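Long-range contacts in fatty acid synthase 1, isoform A (Drosophila melanogaster, PDB 6FN6), which probably makes long-chain saturated fatty acids from acetyl-CoA and malonyl-CoA with NADPH, this chain being its modifying region with dehydratase, enoylreductase and ketoreductase: residues 481-486 against 509-514; 806-811 against 829-834; 896-901 against 909-914; 955-960 against 983-988. All blocks are in the same frame, centred on the assembly; numbering follows the deposited sequence.

Contact 1. Residues 481-486 against 509-514; sequences EQYVYV and GKLARL
Arg513 touches the rings of both Tyr483 and Tyr485 where two parallel strands of a beta-alpha-beta unit (strand 483-489, helix 496-504, strand 512-517) pair in the pseudo-ketoreductase domain. It touches the two tyrosines with different parts of its chain. Near the backbone, Arg513 CB rests 3.7 Å from Tyr485 CD1, so the aliphatic root meets this ring obliquely. The chain then bends (chi2 -69°), which carries the guanidinium back alongside Tyr483, both side chains pointing the same way. There Tyr483 CD2 sits over one face of the guanidinium, with Tyr483 CE2 3.5 Å from Arg513 NH2, and the two planes are turned 69° apart, far from a flat stack. The salt bridge of Arg513 NE with Asp539 adds a further anchor, while Tyr485 OH bonds to Arg452. The other side of the sheet, bearing Val484, Val486, Ala512 and Leu514, is apolar and packs on helices 466-480 and 496-504. Three backbone bonds knit the strands together: Val484 N to Leu511 O (2.8 Å), Arg513 N to Val484 O (2.7 Å) and Val486 N to Arg513 O (2.9 Å). A leucine in place of Arg513 would probably leave Asp539 without its charged mate and the turn before the strand without its brace. That brace is a single nitrogen: Arg513 NH1 donates in the guanidinium plane to both Lys510 O (2.8 Å) and Ala512 O (2.7 Å), approaching each oxygen from above its carbonyl plane.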
loop_
_atom_site.group_PDB
_atom_site.type_symbol
_atom_site.label_atom_id
_atom_site.label_comp_id
_atom_site.label_asym_id
_atom_site.label_seq_id
_atom_site.Cartn_x
_atom_site.Cartn_y
_atom_site.Cartn_z
ATOM N N GLU A 481 22.860 -87.137 12.522
ATOM C CA GLU A 481 22.797 -86.781 13.939
ATOM C C GLU A 481 24.162 -86.356 14.470
ATOM O O GLU A 481 24.591 -86.822 15.526
ATOM C CB GLU A 481 22.283 -87.969 14.760
ATOM C CG GLU A 481 20.931 -88.516 14.319
ATOM C CD GLU A 481 20.682 -89.929 14.823
ATOM O OE1 GLU A 481 21.400 -90.852 14.382
ATOM O OE2 GLU A 481 19.771 -90.118 15.657
ATOM N N GLN A 482 24.841 -85.478 13.738
ATOM C CA GLN A 482 26.177 -85.037 14.124
ATOM C C GLN A 482 26.328 -83.519 14.101
ATOM O O GLN A 482 25.500 -82.804 13.537
ATOM C CB GLN A 482 27.226 -85.667 13.204
ATOM C CG GLN A 482 27.006 -85.393 11.727
ATOM C CD GLN A 482 28.033 -86.080 10.848
ATOM O OE1 GLN A 482 29.026 -86.618 11.339
ATOM N NE2 GLN A 482 27.797 -86.071 9.542
ATOM N N TYR A 483 27.396 -83.045 14.735
ATOM C CA TYR A 483 27.716 -81.622 14.785
ATOM C C TYR A 483 28.925 -81.342 13.893
ATOM O O TYR A 483 29.809 -82.186 13.755
ATOM C CB TYR A 483 27.987 -81.175 16.225
ATOM C CG TYR A 483 26.779 -81.282 17.134
ATOM C CD1 TYR A 483 26.472 -82.469 17.785
ATOM C CD2 TYR A 483 25.948 -80.188 17.342
ATOM C CE1 TYR A 483 25.368 -82.564 18.615
ATOM C CE2 TYR A 483 24.844 -80.275 18.171
ATOM C CZ TYR A 483 24.559 -81.462 18.804
ATOM O OH TYR A 483 23.458 -81.540 19.628
ATOM N N VAL A 484 28.946 -80.170 13.267
ATOM C CA VAL A 484 30.019 -79.821 12.342
ATOM C C VAL A 484 30.922 -78.745 12.935
ATOM O O VAL A 484 30.456 -77.676 13.330
ATOM C CB VAL A 484 29.448 -79.364 10.990
ATOM C CG1 VAL A 484 30.571 -79.036 10.017
ATOM C CG2 VAL A 484 28.528 -80.430 10.411
ATOM N N TYR A 485 32.218 -79.034 12.992
ATOM C CA TYR A 485 33.196 -78.066 13.467
ATOM C C TYR A 485 33.892 -77.413 12.284
ATOM O O TYR A 485 34.606 -78.076 11.532
ATOM C CB TYR A 485 34.236 -78.721 14.381
ATOM C CG TYR A 485 33.715 -79.085 15.750
ATOM C CD1 TYR A 485 33.680 -78.148 16.771
ATOM C CD2 TYR A 485 33.274 -80.373 16.027
ATOM C CE1 TYR A 485 33.205 -78.475 18.026
ATOM C CE2 TYR A 485 32.801 -80.710 17.279
ATOM C CZ TYR A 485 32.770 -79.758 18.274
ATOM O OH TYR A 485 32.299 -80.090 19.521
ATOM N N VAL A 486 33.675 -76.113 12.121
ATOM C CA VAL A 486 34.328 -75.358 11.063
ATOM C C VAL A 486 35.605 -74.762 11.636
ATOM O O VAL A 486 35.557 -73.900 12.512
ATOM C CB VAL A 486 33.407 -74.261 10.494
ATOM C CG1 VAL A 486 34.019 -73.637 9.250
ATOM C CG2 VAL A 486 32.022 -74.822 10.192
ATOM N N GLY A 509 22.503 -74.762 9.928
ATOM C CA GLY A 509 23.602 -74.028 10.521
ATOM C C GLY A 509 23.651 -74.161 12.029
ATOM O O GLY A 509 24.703 -73.973 12.640
ATOM N N LYS A 510 22.508 -74.478 12.634
ATOM C CA LYS A 510 22.439 -74.661 14.080
ATOM C C LYS A 510 23.399 -75.753 14.546
ATOM O O LYS A 510 23.780 -75.798 15.714
ATOM C CB LYS A 510 21.019 -75.044 14.512
ATOM C CG LYS A 510 20.484 -76.304 13.823
ATOM C CD LYS A 510 19.043 -76.616 14.207
ATOM C CE LYS A 510 18.603 -77.962 13.637
ATOM N NZ LYS A 510 17.627 -78.672 14.515
ATOM N N LEU A 511 23.783 -76.631 13.626
ATOM C CA LEU A 511 24.650 -77.757 13.955
ATOM C C LEU A 511 26.140 -77.431 13.822
ATOM O O LEU A 511 26.987 -78.294 14.060
ATOM C CB LEU A 511 24.304 -78.950 13.062
ATOM C CG LEU A 511 22.883 -79.515 13.181
ATOM C CD1 LEU A 511 22.780 -80.844 12.442
ATOM C CD2 LEU A 511 22.429 -79.665 14.632
ATOM N N ALA A 512 26.462 -76.202 13.427
ATOM C CA ALA A 512 27.853 -75.831 13.173
ATOM C C ALA A 512 28.496 -75.157 14.385
ATOM O O ALA A 512 27.820 -74.484 15.166
ATOM C CB ALA A 512 27.939 -74.913 11.957
ATOM N N ARG A 513 29.807 -75.338 14.523
ATOM C CA ARG A 513 30.578 -74.712 15.596
ATOM C C ARG A 513 31.881 -74.141 15.039
ATOM O O ARG A 513 32.721 -74.884 14.533
ATOM C CB ARG A 513 30.882 -75.715 16.712
ATOM C CG ARG A 513 29.661 -76.392 17.318
ATOM C CD ARG A 513 28.805 -75.422 18.119
ATOM N NE ARG A 513 27.665 -76.091 18.747
ATOM C CZ ARG A 513 26.478 -76.263 18.172
ATOM N NH1 ARG A 513 26.256 -75.824 16.939
ATOM N NH2 ARG A 513 25.507 -76.884 18.829
ATOM N N LEU A 514 32.055 -72.827 15.152
ATOM C CA LEU A 514 33.226 -72.159 14.586
ATOM C C LEU A 514 34.411 -72.164 15.544
ATOM O O LEU A 514 34.314 -71.701 16.680
ATOM C CB LEU A 514 32.884 -70.717 14.206
ATOM C CG LEU A 514 34.055 -69.848 13.736
ATOM C CD1 LEU A 514 34.731 -70.451 12.513
ATOM C CD2 LEU A 514 33.572 -68.443 13.439
#

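Contact 2. Residues 806-811 against 829-834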
loop_
_atom_site.group_PDB
_atom_site.type_symbol
_atom_site.label_atom_id
_atom_site.label_comp_id
_atom_site.label_asym_id
_atom_site.label_seq_id
_atom_site.Cartn_x
_atom_site.Cartn_y
_atom_site.Cartn_z
ATOM N N PHE A 806 9.735 7.886 5.222
ATOM C CA PHE A 806 9.518 6.691 6.028
ATOM C C PHE A 806 10.683 5.721 5.876
ATOM O O PHE A 806 11.088 5.384 4.764
ATOM C CB PHE A 806 8.209 6.014 5.623
ATOM C CG PHE A 806 7.631 5.122 6.683
ATOM C CD1 PHE A 806 8.002 3.790 6.772
ATOM C CD2 PHE A 806 6.706 5.616 7.586
ATOM C CE1 PHE A 806 7.462 2.971 7.744
ATOM C CE2 PHE A 806 6.163 4.800 8.561
ATOM C CZ PHE A 806 6.541 3.476 8.640
ATOM N N LEU A 807 11.206 5.265 7.008
ATOM C CA LEU A 807 12.381 4.403 7.024
ATOM C C LEU A 807 12.047 3.065 7.669
ATOM O O LEU A 807 12.021 2.950 8.895
ATOM C CB LEU A 807 13.523 5.085 7.776
ATOM C CG LEU A 807 13.811 6.524 7.346
ATOM C CD1 LEU A 807 14.807 7.179 8.288
ATOM C CD2 LEU A 807 14.320 6.562 5.915
ATOM N N GLU A 808 11.787 2.057 6.843
ATOM C CA GLU A 808 11.390 0.749 7.351
ATOM C C GLU A 808 12.614 -0.127 7.597
ATOM O O GLU A 808 13.434 -0.330 6.702
ATOM C CB GLU A 808 10.433 0.059 6.376
ATOM C CG GLU A 808 9.867 -1.257 6.889
ATOM C CD GLU A 808 9.106 -1.098 8.192
ATOM O OE1 GLU A 808 8.306 -0.146 8.302
ATOM O OE2 GLU A 808 9.308 -1.921 9.108
ATOM N N ILE A 809 12.731 -0.638 8.817
ATOM C CA ILE A 809 13.811 -1.557 9.161
ATOM C C ILE A 809 13.243 -2.868 9.704
ATOM O O ILE A 809 13.989 -3.725 10.174
ATOM C CB ILE A 809 14.788 -0.915 10.162
ATOM C CG1 ILE A 809 14.049 -0.456 11.422
ATOM C CG2 ILE A 809 15.508 0.254 9.506
ATOM C CD1 ILE A 809 14.968 -0.041 12.550
ATOM N N GLY A 810 11.921 -3.009 9.640
ATOM C CA GLY A 810 11.253 -4.252 9.985
ATOM C C GLY A 810 11.191 -5.155 8.769
ATOM O O GLY A 810 11.674 -4.776 7.702
ATOM N N LYS A 811 10.617 -6.347 8.919
ATOM C CA LYS A 811 10.608 -7.316 7.825
ATOM C C LYS A 811 9.241 -7.953 7.584
ATOM O O LYS A 811 8.991 -8.485 6.503
ATOM C CB LYS A 811 11.634 -8.416 8.099
ATOM C CG LYS A 811 13.073 -7.920 8.188
ATOM C CD LYS A 811 13.551 -7.330 6.870
ATOM C CE LYS A 811 14.976 -6.820 6.977
ATOM N NZ LYS A 811 15.950 -7.927 7.162
ATOM N N THR A 829 6.175 12.463 -0.172
ATOM C CA THR A 829 6.928 11.654 0.777
ATOM C C THR A 829 7.771 10.589 0.086
ATOM O O THR A 829 7.700 10.415 -1.132
ATOM C CB THR A 829 5.984 10.964 1.780
ATOM O OG1 THR A 829 4.915 10.323 1.073
ATOM C CG2 THR A 829 5.416 11.970 2.755
ATOM N N SER A 830 8.579 9.893 0.879
ATOM C CA SER A 830 9.379 8.782 0.387
ATOM C C SER A 830 9.253 7.596 1.330
ATOM O O SER A 830 9.245 7.763 2.549
ATOM C CB SER A 830 10.846 9.189 0.247
ATOM O OG SER A 830 10.966 10.451 -0.380
ATOM N N PHE A 831 9.151 6.401 0.763
ATOM C CA PHE A 831 9.189 5.182 1.559
ATOM C C PHE A 831 10.491 4.445 1.259
ATOM O O PHE A 831 10.803 4.175 0.101
ATOM C CB PHE A 831 7.981 4.295 1.261
ATOM C CG PHE A 831 7.726 3.254 2.312
ATOM C CD1 PHE A 831 8.492 2.102 2.370
ATOM C CD2 PHE A 831 6.719 3.431 3.246
ATOM C CE1 PHE A 831 8.259 1.149 3.339
ATOM C CE2 PHE A 831 6.480 2.480 4.216
ATOM C CZ PHE A 831 7.254 1.339 4.263
ATOM N N HIS A 832 11.252 4.140 2.306
ATOM C CA HIS A 832 12.556 3.500 2.148
ATOM C C HIS A 832 12.619 2.122 2.787
ATOM O O HIS A 832 12.547 1.990 4.009
ATOM C CB HIS A 832 13.649 4.376 2.753
ATOM C CG HIS A 832 13.918 5.625 1.977
ATOM N ND1 HIS A 832 14.808 5.671 0.926
ATOM C CD2 HIS A 832 13.404 6.872 2.092
ATOM C CE1 HIS A 832 14.838 6.896 0.432
ATOM N NE2 HIS A 832 13.994 7.644 1.121
ATOM N N GLY A 833 12.766 1.098 1.953
ATOM C CA GLY A 833 13.108 -0.225 2.437
ATOM C C GLY A 833 14.590 -0.259 2.751
ATOM O O GLY A 833 15.420 -0.064 1.863
ATOM N N ILE A 834 14.925 -0.504 4.012
ATOM C CA ILE A 834 16.311 -0.421 4.459
ATOM C C ILE A 834 16.812 -1.775 4.937
ATOM O O ILE A 834 16.423 -2.259 6.000
ATOM C CB ILE A 834 16.463 0.645 5.555
ATOM C CG1 ILE A 834 16.153 2.028 4.983
ATOM C CG2 ILE A 834 17.869 0.619 6.154
ATOM C CD1 ILE A 834 15.745 3.033 6.018
#
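Phe806 and Phe831 mark the start of a parallel pairing in which strands 806-808 and 830-833 run 4.8 Å apart at 16°, held by four backbone bonds from Phe806 N to Ser830 O through to Ile834 N to Glu808 O. The two phenylalanines lie side by side on one face of the sheet, each with CG anti to its own backbone N (chi1 -158° for Phe806). Their planes are nearly parallel, 13° apart, but slid so that the rings hardly overlap, with centroids 4.8 Å apart; helix 791-797 packs on both. On the other face, Ile834 CD1 reaches Leu807 CB at 3.5 Å, and Leu807 CD2 lies alongside His832 CB at 3.9 Å. The His832 ring turns its edge to Phe806 O, and ND1 is bonded to Arg702. Glu808 is bent so that its OE2 accepts from Gly810 N at 2.9 Å, on the anti side but tilted well out of the carboxylate plane, while OE1 is bonded to Asn786. Strand 830-833 is the last of the six parallel strands of this Rossmann-type domain, and Ser830, Phe831 and His832 pair antiparallel with a strand of the second subunit. The chemistry is therefore divided: apolar contacts form on both faces, beside the polar His832 and Glu808, the buried carboxylate is met by an amide at each oxygen, and main-chain bonding continues the sheet into the partner subunit.

Contact 3. Residues 896-901 against 909-914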
loop_
_atom_site.group_PDB
_atom_site.type_symbol
_atom_site.label_atom_id
_atom_site.label_comp_id
_atom_site.label_asym_id
_atom_site.label_seq_id
_atom_site.Cartn_x
_atom_site.Cartn_y
_atom_site.Cartn_z
ATOM N N VAL A 896 32.957 -14.730 24.881
ATOM C CA VAL A 896 33.749 -15.856 24.411
ATOM C C VAL A 896 35.080 -15.891 25.158
ATOM O O VAL A 896 35.531 -16.950 25.598
ATOM C CB VAL A 896 33.969 -15.783 22.889
ATOM C CG1 VAL A 896 34.706 -17.018 22.398
ATOM C CG2 VAL A 896 32.637 -15.627 22.160
ATOM N N ARG A 897 35.705 -14.725 25.291
ATOM C CA ARG A 897 36.966 -14.598 26.012
ATOM C C ARG A 897 36.932 -13.392 26.947
ATOM O O ARG A 897 36.395 -12.343 26.594
ATOM C CB ARG A 897 38.129 -14.457 25.032
ATOM C CG ARG A 897 38.295 -15.624 24.084
ATOM C CD ARG A 897 39.382 -15.328 23.065
ATOM N NE ARG A 897 40.672 -15.065 23.699
ATOM C CZ ARG A 897 41.679 -15.932 23.759
ATOM N NH1 ARG A 897 41.574 -17.142 23.218
ATOM N NH2 ARG A 897 42.807 -15.583 24.363
ATOM N N ASP A 898 37.509 -13.544 28.133
ATOM C CA ASP A 898 37.701 -12.425 29.047
ATOM C C ASP A 898 38.799 -11.512 28.515
ATOM O O ASP A 898 39.856 -11.981 28.098
ATOM C CB ASP A 898 38.050 -12.924 30.448
ATOM C CG ASP A 898 36.827 -13.347 31.238
ATOM O OD1 ASP A 898 35.898 -12.525 31.376
ATOM O OD2 ASP A 898 36.786 -14.504 31.703
ATOM N N GLU A 899 38.546 -10.207 28.527
ATOM C CA GLU A 899 39.510 -9.250 27.997
ATOM C C GLU A 899 40.714 -9.097 28.927
ATOM O O GLU A 899 40.571 -8.972 30.144
ATOM C CB GLU A 899 38.843 -7.891 27.773
ATOM C CG GLU A 899 39.764 -6.843 27.166
ATOM C CD GLU A 899 39.071 -5.515 26.936
ATOM O OE1 GLU A 899 37.860 -5.413 27.226
ATOM O OE2 GLU A 899 39.737 -4.572 26.457
ATOM N N GLU A 900 41.903 -9.112 28.330
ATOM C CA GLU A 900 43.148 -8.900 29.060
ATOM C C GLU A 900 43.158 -7.538 29.744
ATOM O O GLU A 900 42.571 -6.575 29.247
ATOM C CB GLU A 900 44.351 -9.025 28.123
ATOM C CG GLU A 900 44.612 -10.443 27.638
ATOM C CD GLU A 900 43.706 -10.850 26.493
ATOM O OE1 GLU A 900 42.762 -10.097 26.177
ATOM O OE2 GLU A 900 43.940 -11.927 25.905
ATOM N N ALA A 901 43.825 -7.465 30.890
ATOM C CA ALA A 901 43.795 -6.269 31.720
ATOM C C ALA A 901 44.636 -5.148 31.116
ATOM O O ALA A 901 45.642 -5.400 30.450
ATOM C CB ALA A 901 44.283 -6.594 33.122
ATOM N N LYS A 909 46.463 -15.154 24.546
ATOM C CA LYS A 909 46.825 -16.467 25.064
ATOM C C LYS A 909 45.956 -17.517 24.387
ATOM O O LYS A 909 44.802 -17.244 24.054
ATOM C CB LYS A 909 46.630 -16.537 26.581
ATOM C CG LYS A 909 47.324 -15.440 27.373
ATOM C CD LYS A 909 46.716 -15.313 28.764
ATOM C CE LYS A 909 47.429 -14.266 29.607
ATOM N NZ LYS A 909 47.454 -12.933 28.944
ATOM N N PRO A 910 46.496 -18.726 24.175
ATOM C CA PRO A 910 45.646 -19.746 23.557
ATOM C C PRO A 910 44.571 -20.256 24.514
ATOM O O PRO A 910 44.794 -20.305 25.723
ATOM C CB PRO A 910 46.636 -20.856 23.199
ATOM C CG PRO A 910 47.727 -20.714 24.202
ATOM C CD PRO A 910 47.838 -19.242 24.497
ATOM N N ARG A 911 43.418 -20.626 23.965
ATOM C CA ARG A 911 42.329 -21.193 24.755
ATOM C C ARG A 911 41.728 -22.407 24.074
ATOM O O ARG A 911 41.892 -22.618 22.873
ATOM C CB ARG A 911 41.211 -20.178 25.018
ATOM C CG ARG A 911 41.489 -19.160 26.109
ATOM C CD ARG A 911 40.167 -18.586 26.616
ATOM N NE ARG A 911 40.333 -17.454 27.525
ATOM C CZ ARG A 911 39.347 -16.924 28.245
ATOM N NH1 ARG A 911 38.118 -17.424 28.171
ATOM N NH2 ARG A 911 39.585 -15.897 29.048
ATOM N N LEU A 912 41.022 -23.198 24.872
ATOM C CA LEU A 912 40.286 -24.342 24.377
ATOM C C LEU A 912 38.841 -24.178 24.811
ATOM O O LEU A 912 38.563 -23.662 25.895
ATOM C CB LEU A 912 40.870 -25.647 24.920
ATOM C CG LEU A 912 42.287 -26.010 24.472
ATOM C CD1 LEU A 912 42.769 -27.232 25.229
ATOM C CD2 LEU A 912 42.351 -26.250 22.972
ATOM N N ILE A 913 37.922 -24.617 23.963
ATOM C CA ILE A 913 36.504 -24.510 24.261
ATOM C C ILE A 913 35.866 -25.864 24.016
ATOM O O ILE A 913 36.240 -26.578 23.087
ATOM C CB ILE A 913 35.837 -23.401 23.420
ATOM C CG1 ILE A 913 34.369 -23.233 23.826
ATOM C CG2 ILE A 913 35.957 -23.712 21.931
ATOM C CD1 ILE A 913 33.698 -21.995 23.239
ATOM N N ASN A 914 34.914 -26.224 24.867
ATOM C CA ASN A 914 34.237 -27.502 24.732
ATOM C C ASN A 914 33.211 -27.431 23.609
ATOM O O ASN A 914 32.220 -26.705 23.696
ATOM C CB ASN A 914 33.570 -27.892 26.051
ATOM C CG ASN A 914 34.573 -28.131 27.159
ATOM O OD1 ASN A 914 35.109 -29.231 27.301
ATOM N ND2 ASN A 914 34.840 -27.098 27.950
HETATM O O HOH W 1 37.154 -19.508 26.007
#
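The connection between strand 891-895, which pairs with strand 601-611, and strand 913-915, which pairs with strand 565-567, is pinned to itself where Arg897 and Arg911 pass each other in opposite directions. A bend at chi3 (59°) turns the Arg897 guanidinium toward the facing segment, where Arg897 NH2 donates to Lys909 O at 2.6 Å. That bond is nearly straight (164°), lying in the guanidinium plane and in the carbonyl plane, and NH1 adds a weak second bond to the same oxygen. Arg911 is extended instead. Its CD lies over one face of the Arg897 guanidinium, offset toward the rim, 4.0 Å above the plane, while the Arg911 guanidinium in turn has Arg897 CA 3.6 Å above one of its own faces. A water at the edge of the Arg911 group accepts from Arg911 NH1 at 3.2 Å and donates to Val896 O at 3.1 Å. Asp898 OD2 stands 4.1 Å from Arg911 NH2, beyond a salt bridge. The carboxylate of Glu900 is taken up by Arg646 and Tyr607, and the Arg897 side chain also packs on Thr605 and Tyr607. A serine in place of Arg897 would probably leave Lys909 O without these two donors and the Arg911 methylenes without the flat surface they rest on. With two arginines as near as 4.4 Å (Arg897 NH2 to Arg911 NE), the like charges are likely to be eased by the carbonyl, the water and nearby Asp898, so that this surface link rests on polar bonds and methylenes packed on a guanidinium face.

Contact 4. Residues 955-960 against 983-988. With EDO (1,2-ethanediol), chain E.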
loop_
_atom_site.group_PDB
_atom_site.type_symbol
_atom_site.label_atom_id
_atom_site.label_comp_id
_atom_site.label_asym_id
_atom_site.label_seq_id
_atom_site.Cartn_x
_atom_site.Cartn_y
_atom_site.Cartn_z
ATOM N N THR A 955 34.564 -44.285 -9.519
ATOM C CA THR A 955 34.783 -45.400 -10.429
ATOM C C THR A 955 33.437 -45.985 -10.831
ATOM O O THR A 955 32.624 -46.330 -9.977
ATOM C CB THR A 955 35.661 -46.507 -9.811
ATOM O OG1 THR A 955 34.904 -47.254 -8.851
ATOM C CG2 THR A 955 36.892 -45.913 -9.146
ATOM N N SER A 956 33.205 -46.077 -12.134
ATOM C CA SER A 956 31.981 -46.669 -12.661
ATOM C C SER A 956 32.237 -47.305 -14.018
ATOM O O SER A 956 32.738 -46.657 -14.936
ATOM C CB SER A 956 30.878 -45.614 -12.783
ATOM O OG SER A 956 29.665 -46.190 -13.240
ATOM N N ARG A 957 31.891 -48.580 -14.139
ATOM C CA ARG A 957 32.094 -49.303 -15.383
ATOM C C ARG A 957 31.149 -48.794 -16.469
ATOM O O ARG A 957 31.549 -48.622 -17.620
ATOM C CB ARG A 957 31.897 -50.804 -15.165
ATOM C CG ARG A 957 32.832 -51.405 -14.118
ATOM C CD ARG A 957 34.300 -51.134 -14.427
ATOM N NE ARG A 957 34.680 -51.541 -15.779
ATOM C CZ ARG A 957 35.060 -52.769 -16.121
ATOM N NH1 ARG A 957 35.117 -53.739 -15.214
ATOM N NH2 ARG A 957 35.389 -53.031 -17.378
ATOM N N SER A 958 29.896 -48.548 -16.097
ATOM C CA SER A 958 28.891 -48.103 -17.056
ATOM C C SER A 958 28.969 -46.598 -17.307
ATOM O O SER A 958 28.549 -46.116 -18.359
ATOM C CB SER A 958 27.490 -48.474 -16.565
ATOM O OG SER A 958 27.280 -48.032 -15.235
ATOM N N GLY A 959 29.512 -45.859 -16.345
ATOM C CA GLY A 959 29.589 -44.414 -16.461
ATOM C C GLY A 959 28.284 -43.742 -16.080
ATOM O O GLY A 959 27.422 -44.357 -15.453
ATOM N N VAL A 960 28.139 -42.476 -16.457
ATOM C CA VAL A 960 26.911 -41.735 -16.187
ATOM C C VAL A 960 25.747 -42.391 -16.919
ATOM O O VAL A 960 25.786 -42.557 -18.137
ATOM C CB VAL A 960 27.048 -40.250 -16.588
ATOM C CG1 VAL A 960 25.762 -39.488 -16.291
ATOM C CG2 VAL A 960 28.219 -39.609 -15.865
ATOM N N THR A 983 36.549 -45.099 -15.559
ATOM C CA THR A 983 35.771 -46.210 -16.090
ATOM C C THR A 983 36.619 -47.472 -16.273
ATOM O O THR A 983 36.189 -48.427 -16.917
ATOM C CB THR A 983 35.112 -45.822 -17.433
ATOM O OG1 THR A 983 34.222 -46.863 -17.853
ATOM C CG2 THR A 983 36.165 -45.586 -18.516
ATOM N N SER A 984 37.827 -47.471 -15.712
ATOM C CA SER A 984 38.736 -48.607 -15.857
ATOM C C SER A 984 38.378 -49.741 -14.900
ATOM O O SER A 984 37.755 -49.524 -13.861
ATOM C CB SER A 984 40.185 -48.175 -15.617
ATOM O OG SER A 984 40.427 -47.929 -14.242
ATOM N N ASP A 985 38.790 -50.951 -15.262
ATOM C CA ASP A 985 38.550 -52.132 -14.440
ATOM C C ASP A 985 39.457 -52.136 -13.213
ATOM O O ASP A 985 40.654 -52.391 -13.316
ATOM C CB ASP A 985 38.767 -53.401 -15.264
ATOM C CG ASP A 985 38.505 -54.661 -14.471
ATOM O OD1 ASP A 985 37.785 -54.583 -13.454
ATOM O OD2 ASP A 985 39.006 -55.733 -14.868
ATOM N N VAL A 986 38.875 -51.850 -12.053
ATOM C CA VAL A 986 39.637 -51.724 -10.814
ATOM C C VAL A 986 39.793 -53.073 -10.103
ATOM O O VAL A 986 40.517 -53.179 -9.113
ATOM C CB VAL A 986 38.973 -50.676 -9.883
ATOM C CG1 VAL A 986 37.578 -51.133 -9.455
ATOM C CG2 VAL A 986 39.842 -50.392 -8.663
ATOM N N THR A 987 39.125 -54.104 -10.613
ATOM C CA THR A 987 39.139 -55.413 -9.964
ATOM C C THR A 987 40.489 -56.110 -10.117
ATOM O O THR A 987 40.869 -56.929 -9.281
ATOM C CB THR A 987 38.042 -56.334 -10.525
ATOM O OG1 THR A 987 38.288 -56.587 -11.912
ATOM C CG2 THR A 987 36.671 -55.693 -10.363
ATOM N N THR A 988 41.206 -55.799 -11.193
ATOM C CA THR A 988 42.527 -56.376 -11.419
ATOM C C THR A 988 43.589 -55.612 -10.635
ATOM O O THR A 988 43.325 -54.536 -10.108
ATOM C CB THR A 988 42.901 -56.373 -12.913
ATOM O OG1 THR A 988 43.074 -55.023 -13.363
ATOM C CG2 THR A 988 41.815 -57.048 -13.740
HETATM C C1 EDO E . 30.775 -49.697 -10.289
HETATM O O1 EDO E . 30.653 -50.057 -11.666
HETATM C C2 EDO E . 32.119 -50.186 -9.768
HETATM O O2 EDO E . 33.170 -49.645 -10.577
#
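Three successive turns of the same sense (chi1 -59°, chi2 -55°, chi3 -53°) curl Arg957 back over the segment 983-988, although its CB starts out pointing away from it. The guanidinium ends above Asp985, whose CB lies 3.5 Å over one face of it, near the rim. Arg957 NH1 is 3.3 Å from Asp985 OD1, a salt bridge of charges alone, since the oxygen stands well out of the guanidinium plane and no N-H points at it. The same oxygen is held more firmly from its own segment: Thr987 OG1 donates to Asp985 OD1 at 2.6 Å, and Thr987 N closes an Asx turn. Thr983, with OG1 anti to the backbone N, sets that hydroxyl 3.2 Å from Arg957 O, at best a weak bond, and Thr983 CA makes a C-H...O contact with Ser956 O at 3.3 Å. Ser956 OG in turn accepts from Gly959 N, an ST motif that shapes the loop. A 1,2-ethanediol, probably from the crystallisation liquor, accepts through O1 from Arg957 N at 3.1 Å. The two loops follow the second and third strands, 951-955 and 978-982, of the Rossmann-type ketoreductase sheet; in short-chain dehydrogenases, the family of such domains, loops at this end of the strands commonly border the adenosine half of the bound NADPH.

The four contacts follow one another along the chain, each closing before the next opens, and none touches another. Contact 1 lies in the pseudo-ketoreductase domain and contact 4 in the ketoreductase domain, their centres about 41 Å apart; contact 2 lies in the enoylreductase's nucleotide-binding sheet. The centres of contacts 1 and 2 are about 82 Å apart, on opposite sides of the chain's centre. Contact 3, about 40 Å from contact 2 and 52 Å from contact 4 between centres, ties the surface connection between strands 891-895 and 913-915. The contacts thus sample separate parts of the modifying region, three in Rossmann-type units and one in a surface connection, and contact 2 alone reaches the second subunit.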